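Local coordinates for protein titin (Homo sapiens, PDB 3LCY) that is a giant modular muscle protein, built largely of immunoglobulin-like domains and carrying a protein kinase, that probably serves as a scaffold in the sarcomere, at residues P133-F138 against I152-H157; V177-S180 against T185-A188. All blocks are in the same frame, centred on the assembly; numbering follows the deposited sequence.

Contact 1: P133-F138 against I152-H157; sequences PAMTWF and IENTEH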
loop_
_atom_site.group_PDB
_atom_site.type_symbol
_atom_site.label_atom_id
_atom_site.label_comp_id
_atom_site.label_asym_id
_atom_site.label_seq_id
_atom_site.Cartn_x
_atom_site.Cartn_y
_atom_site.Cartn_z
ATOM N N PRO A 133 2.668 -7.138 6.362
ATOM C CA PRO A 133 2.918 -7.978 7.531
ATOM C C PRO A 133 2.267 -9.340 7.548
ATOM O O PRO A 133 1.272 -9.570 6.879
ATOM C CB PRO A 133 2.320 -7.148 8.657
ATOM C CG PRO A 133 1.190 -6.455 8.023
ATOM C CD PRO A 133 1.572 -6.188 6.599
ATOM N N ALA A 134 2.837 -10.241 8.334
ATOM C CA ALA A 134 2.271 -11.557 8.467
ATOM C C ALA A 134 1.034 -11.269 9.296
ATOM O O ALA A 134 1.108 -10.592 10.312
ATOM C CB ALA A 134 3.212 -12.456 9.206
ATOM N N MET A 135 -0.105 -11.781 8.863
ATOM C CA MET A 135 -1.357 -11.550 9.553
ATOM C C MET A 135 -1.864 -12.846 10.145
ATOM O O MET A 135 -1.846 -13.880 9.491
ATOM C CB MET A 135 -2.372 -10.928 8.593
ATOM C CG MET A 135 -1.974 -9.533 8.133
ATOM S SD MET A 135 -2.970 -8.813 6.819
ATOM C CE MET A 135 -2.148 -9.421 5.366
ATOM N N THR A 136 -2.300 -12.797 11.395
ATOM C CA THR A 136 -2.782 -14.007 12.050
ATOM C C THR A 136 -4.035 -13.759 12.891
ATOM O O THR A 136 -4.168 -12.717 13.534
ATOM C CB THR A 136 -1.692 -14.628 12.949
ATOM O OG1 THR A 136 -0.493 -14.832 12.192
ATOM C CG2 THR A 136 -2.157 -15.958 13.511
ATOM N N TRP A 137 -4.946 -14.726 12.884
ATOM C CA TRP A 137 -6.154 -14.658 13.698
ATOM C C TRP A 137 -6.181 -15.777 14.732
ATOM O O TRP A 137 -5.803 -16.913 14.443
ATOM C CB TRP A 137 -7.405 -14.736 12.820
ATOM C CG TRP A 137 -7.745 -13.449 12.134
ATOM C CD1 TRP A 137 -7.326 -13.039 10.902
ATOM C CD2 TRP A 137 -8.583 -12.403 12.639
ATOM N NE1 TRP A 137 -7.848 -11.804 10.609
ATOM C CE2 TRP A 137 -8.625 -11.390 11.661
ATOM C CE3 TRP A 137 -9.301 -12.222 13.826
ATOM C CZ2 TRP A 137 -9.352 -10.216 11.829
ATOM C CZ3 TRP A 137 -10.025 -11.056 13.993
ATOM C CH2 TRP A 137 -10.046 -10.068 12.998
ATOM N N PHE A 138 -6.628 -15.450 15.939
ATOM C CA PHE A 138 -6.746 -16.438 17.004
ATOM C C PHE A 138 -8.146 -16.427 17.603
ATOM O O PHE A 138 -8.707 -15.366 17.869
ATOM C CB PHE A 138 -5.740 -16.154 18.125
ATOM C CG PHE A 138 -4.301 -16.269 17.705
ATOM C CD1 PHE A 138 -3.618 -17.468 17.837
ATOM C CD2 PHE A 138 -3.625 -15.174 17.195
ATOM C CE1 PHE A 138 -2.290 -17.574 17.459
ATOM C CE2 PHE A 138 -2.301 -15.273 16.816
ATOM C CZ PHE A 138 -1.632 -16.475 16.948
ATOM N N ILE A 152 -10.267 -16.545 5.610
ATOM C CA ILE A 152 -9.486 -15.369 5.968
ATOM C C ILE A 152 -8.809 -14.777 4.739
ATOM O O ILE A 152 -7.852 -15.346 4.218
ATOM C CB ILE A 152 -8.409 -15.719 7.012
ATOM C CG1 ILE A 152 -9.022 -16.497 8.180
ATOM C CG2 ILE A 152 -7.709 -14.460 7.505
ATOM C CD1 ILE A 152 -8.001 -17.018 9.171
ATOM N N GLU A 153 -9.308 -13.639 4.270
ATOM C CA GLU A 153 -8.684 -12.963 3.139
ATOM C C GLU A 153 -7.730 -11.865 3.598
ATOM O O GLU A 153 -8.144 -10.888 4.222
ATOM C CB GLU A 153 -9.733 -12.388 2.187
ATOM C CG GLU A 153 -9.147 -11.442 1.148
ATOM C CD GLU A 153 -10.057 -11.244 -0.050
ATOM O OE1 GLU A 153 -10.231 -10.084 -0.482
ATOM O OE2 GLU A 153 -10.595 -12.250 -0.561
ATOM N N ASN A 154 -6.452 -12.038 3.286
ATOM C CA ASN A 154 -5.438 -11.060 3.657
ATOM C C ASN A 154 -4.977 -10.209 2.475
ATOM O O ASN A 154 -4.607 -10.727 1.421
ATOM C CB ASN A 154 -4.251 -11.744 4.339
ATOM C CG ASN A 154 -4.581 -12.217 5.741
ATOM O OD1 ASN A 154 -5.487 -11.690 6.385
ATOM N ND2 ASN A 154 -3.847 -13.213 6.221
ATOM N N THR A 155 -5.005 -8.895 2.672
ATOM C CA THR A 155 -4.679 -7.932 1.625
ATOM C C THR A 155 -3.672 -6.912 2.149
ATOM O O THR A 155 -3.454 -6.814 3.357
ATOM C CB THR A 155 -5.962 -7.222 1.124
ATOM O OG1 THR A 155 -6.705 -8.114 0.285
ATOM C CG2 THR A 155 -5.638 -5.962 0.334
ATOM N N GLU A 156 -3.053 -6.162 1.241
ATOM C CA GLU A 156 -2.106 -5.120 1.622
ATOM C C GLU A 156 -2.818 -3.913 2.231
ATOM O O GLU A 156 -2.201 -2.880 2.487
ATOM C CB GLU A 156 -1.256 -4.690 0.423
ATOM C CG GLU A 156 -1.955 -3.759 -0.556
ATOM C CD GLU A 156 -2.866 -4.488 -1.527
ATOM O OE1 GLU A 156 -3.075 -5.707 -1.360
ATOM O OE2 GLU A 156 -3.373 -3.835 -2.463
ATOM N N HIS A 157 -4.118 -4.051 2.472
ATOM C CA HIS A 157 -4.893 -2.967 3.064
ATOM C C HIS A 157 -5.719 -3.425 4.262
ATOM O O HIS A 157 -6.140 -2.607 5.080
ATOM C CB HIS A 157 -5.802 -2.315 2.018
ATOM C CG HIS A 157 -5.074 -1.492 1.014
ATOM N ND1 HIS A 157 -4.207 -0.468 1.360
ATOM C CD2 HIS A 157 -5.079 -1.508 -0.347
ATOM C CE1 HIS A 157 -3.715 0.088 0.280
ATOM N NE2 HIS A 157 -4.233 -0.530 -0.779
HETATM O O HOH W 1 -4.657 -14.882 8.708
#

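Contact 2: V177-S180 against T185-A188; sequences VQLS and TVDA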
loop_
_atom_site.group_PDB
_atom_site.type_symbol
_atom_site.label_atom_id
_atom_site.label_comp_id
_atom_site.label_asym_id
_atom_site.label_seq_id
_atom_site.Cartn_x
_atom_site.Cartn_y
_atom_site.Cartn_z
ATOM N N VAL A 177 -6.341 -10.511 16.579
ATOM C CA VAL A 177 -5.758 -10.304 15.262
ATOM C C VAL A 177 -4.344 -9.760 15.424
ATOM O O VAL A 177 -4.128 -8.760 16.113
ATOM C CB VAL A 177 -6.603 -9.343 14.408
ATOM C CG1 VAL A 177 -6.891 -8.062 15.176
ATOM C CG2 VAL A 177 -5.896 -9.046 13.097
ATOM N N GLN A 178 -3.380 -10.429 14.811
ATOM C CA GLN A 178 -1.988 -10.033 14.920
ATOM C C GLN A 178 -1.335 -9.661 13.601
ATOM O O GLN A 178 -1.470 -10.365 12.614
ATOM C CB GLN A 178 -1.205 -11.164 15.576
ATOM C CG GLN A 178 0.065 -10.734 16.256
ATOM C CD GLN A 178 0.575 -11.784 17.201
ATOM O OE1 GLN A 178 0.869 -12.903 16.800
ATOM N NE2 GLN A 178 0.678 -11.433 18.470
ATOM N N LEU A 179 -0.620 -8.547 13.607
ATOM C CA LEU A 179 0.077 -8.069 12.429
ATOM C C LEU A 179 1.559 -7.948 12.740
ATOM O O LEU A 179 1.934 -7.342 13.728
ATOM C CB LEU A 179 -0.474 -6.712 12.004
ATOM C CG LEU A 179 -1.832 -6.684 11.307
ATOM C CD1 LEU A 179 -2.770 -7.674 11.932
ATOM C CD2 LEU A 179 -2.426 -5.302 11.377
ATOM N N SER A 180 2.408 -8.519 11.898
ATOM C CA SER A 180 3.840 -8.416 12.145
ATOM C C SER A 180 4.752 -8.320 10.931
ATOM O O SER A 180 4.548 -8.997 9.937
ATOM C CB SER A 180 4.321 -9.629 12.955
ATOM O OG SER A 180 3.619 -9.785 14.165
ATOM N N THR A 185 5.531 -5.605 15.721
ATOM C CA THR A 185 4.276 -6.341 15.770
ATOM C C THR A 185 3.221 -5.551 16.534
ATOM O O THR A 185 3.547 -4.669 17.328
ATOM C CB THR A 185 4.454 -7.711 16.449
ATOM O OG1 THR A 185 3.204 -8.411 16.463
ATOM C CG2 THR A 185 4.944 -7.537 17.876
ATOM N N VAL A 186 1.957 -5.873 16.282
ATOM C CA VAL A 186 0.844 -5.261 16.998
ATOM C C VAL A 186 -0.337 -6.223 16.990
ATOM O O VAL A 186 -0.448 -7.074 16.105
ATOM C CB VAL A 186 0.422 -3.918 16.370
ATOM C CG1 VAL A 186 -0.318 -4.152 15.063
ATOM C CG2 VAL A 186 -0.446 -3.126 17.342
ATOM N N ASP A 187 -1.210 -6.104 17.984
ATOM C CA ASP A 187 -2.373 -6.975 18.063
ATOM C C ASP A 187 -3.559 -6.279 18.717
ATOM O O ASP A 187 -3.401 -5.286 19.429
ATOM C CB ASP A 187 -2.037 -8.266 18.816
ATOM C CG ASP A 187 -1.841 -8.043 20.302
ATOM O OD1 ASP A 187 -2.847 -7.835 21.010
ATOM O OD2 ASP A 187 -0.681 -8.088 20.765
ATOM N N ALA A 188 -4.750 -6.809 18.463
ATOM C CA ALA A 188 -5.969 -6.276 19.052
ATOM C C ALA A 188 -6.901 -7.419 19.425
ATOM O O ALA A 188 -6.943 -8.443 18.746
ATOM C CB ALA A 188 -6.653 -5.323 18.086
HETATM O O HOH W 2 1.722 -8.306 19.564
#

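Contact 1: P133-F138 against I152-H157
M135 CG stands anti to its own carbonyl carbon (chi1 -66°), and the chain then runs straight to SD before bending there (chi3 -88°). This bend brings the methyl CE against N154 CB. The N154 side chain comes from the opposite direction. M135 CE lies 3.3 Å from N154 CB. The same methyl approaches the backbone of the next residue, with M135 CE 3.5 Å from T155 O. M135 SD is 3.8 Å from N154 OD1, while M135 CB lies 3.6 Å from N154 ND2. The thioether and the amide thus pack along each other's length without a direct hydrogen bond. A water makes the polar link instead. It donates to M135 O at 3.1 Å and accepts from N154 ND2 at 3.1 Å.

The two segments belong to different sheets of the second immunoglobulin I-set domain, and they run nearly antiparallel, with directions 157° apart. No backbone hydrogen bond joins them. Their CA atoms are 7.2 Å apart at M135 and N154, so side chains and water bridge the gap at the margin of the beta sandwich.

Further along, I152 CG2 touches the indole of W137 obliquely, 3.7 Å from W137 CD1. W137 is the buried tryptophan of the immunoglobulin core. It packs on L123, V125 and L161, and I152 also rests on L161 and L144. T159 OG1 is hydrogen-bonded to both W137 NE1 and N154 OD1, so each amide end of N154 has a partner and the flat group is restrained in its rotation. T155 O is also hydrogen-bonded to Y127 OH.

Contact 2: V177-S180 against T185-A188
This is an antiparallel strand pairing, formed by the two arms of a beta hairpin in the second immunoglobulin I-set domain. The strand axes approach to 4.8 Å, with 167° between their directions. V177 pairs with A188 and L179 with V186, each through two backbone hydrogen bonds. The straightest is L179 N to V186 O, at 2.9 Å with an N-H...O angle of 178°. Q178 with D187 and S180 with T185 are non-hydrogen-bonded pairs. There the CA atoms come closer, with Q178 CA 4.4 Å from D187 CA. D187 CA also sits 3.2 Å from V177 O in a CA-H...O contact.

The two faces differ. V177, L179, V186 and A188 share the apolar one, where L179 CB lies 4.0 Å from V186 CG1. F103 covers this side, and V177 also packs on W137.

Q178, S180, T185 and D187 line the polar face. T185 OG1, anti to the backbone N (chi1 -179°), meets S180 OG in a 2.7 Å hydrogen bond. The extended Q178 side chain leans toward the neighbouring strand and slants across T185 and D187, with Q178 CG 3.9 Å from T185 OG1. A water donates to D187 OD2 at 2.7 Å and has weak links to Q178 NE2 and T185 OG1.

Such a hairpin of the last two strands, F and G, is typical of the I-set immunoglobulin sandwich.

In the fold
Contact 1 and contact 2 lie in the same immunoglobulin domain, with centres about 9 Å apart. They meet through neighbouring strands of one sheet, 134-139 and 173-180. The backbone joins them there: A134 N lies 2.7 Å from S180 O, and T136 O lies 2.7 Å from Q178 N, both probable hydrogen bonds. W137 links them through its side chain. W137 CH2 packs 3.8 Å from V177 CB, while the other end of the ring takes part in contact 1. Contact 2 continues that sheet to strand 185-195, whereas contact 1 spans to the sheet facing it. They follow in series along the chain.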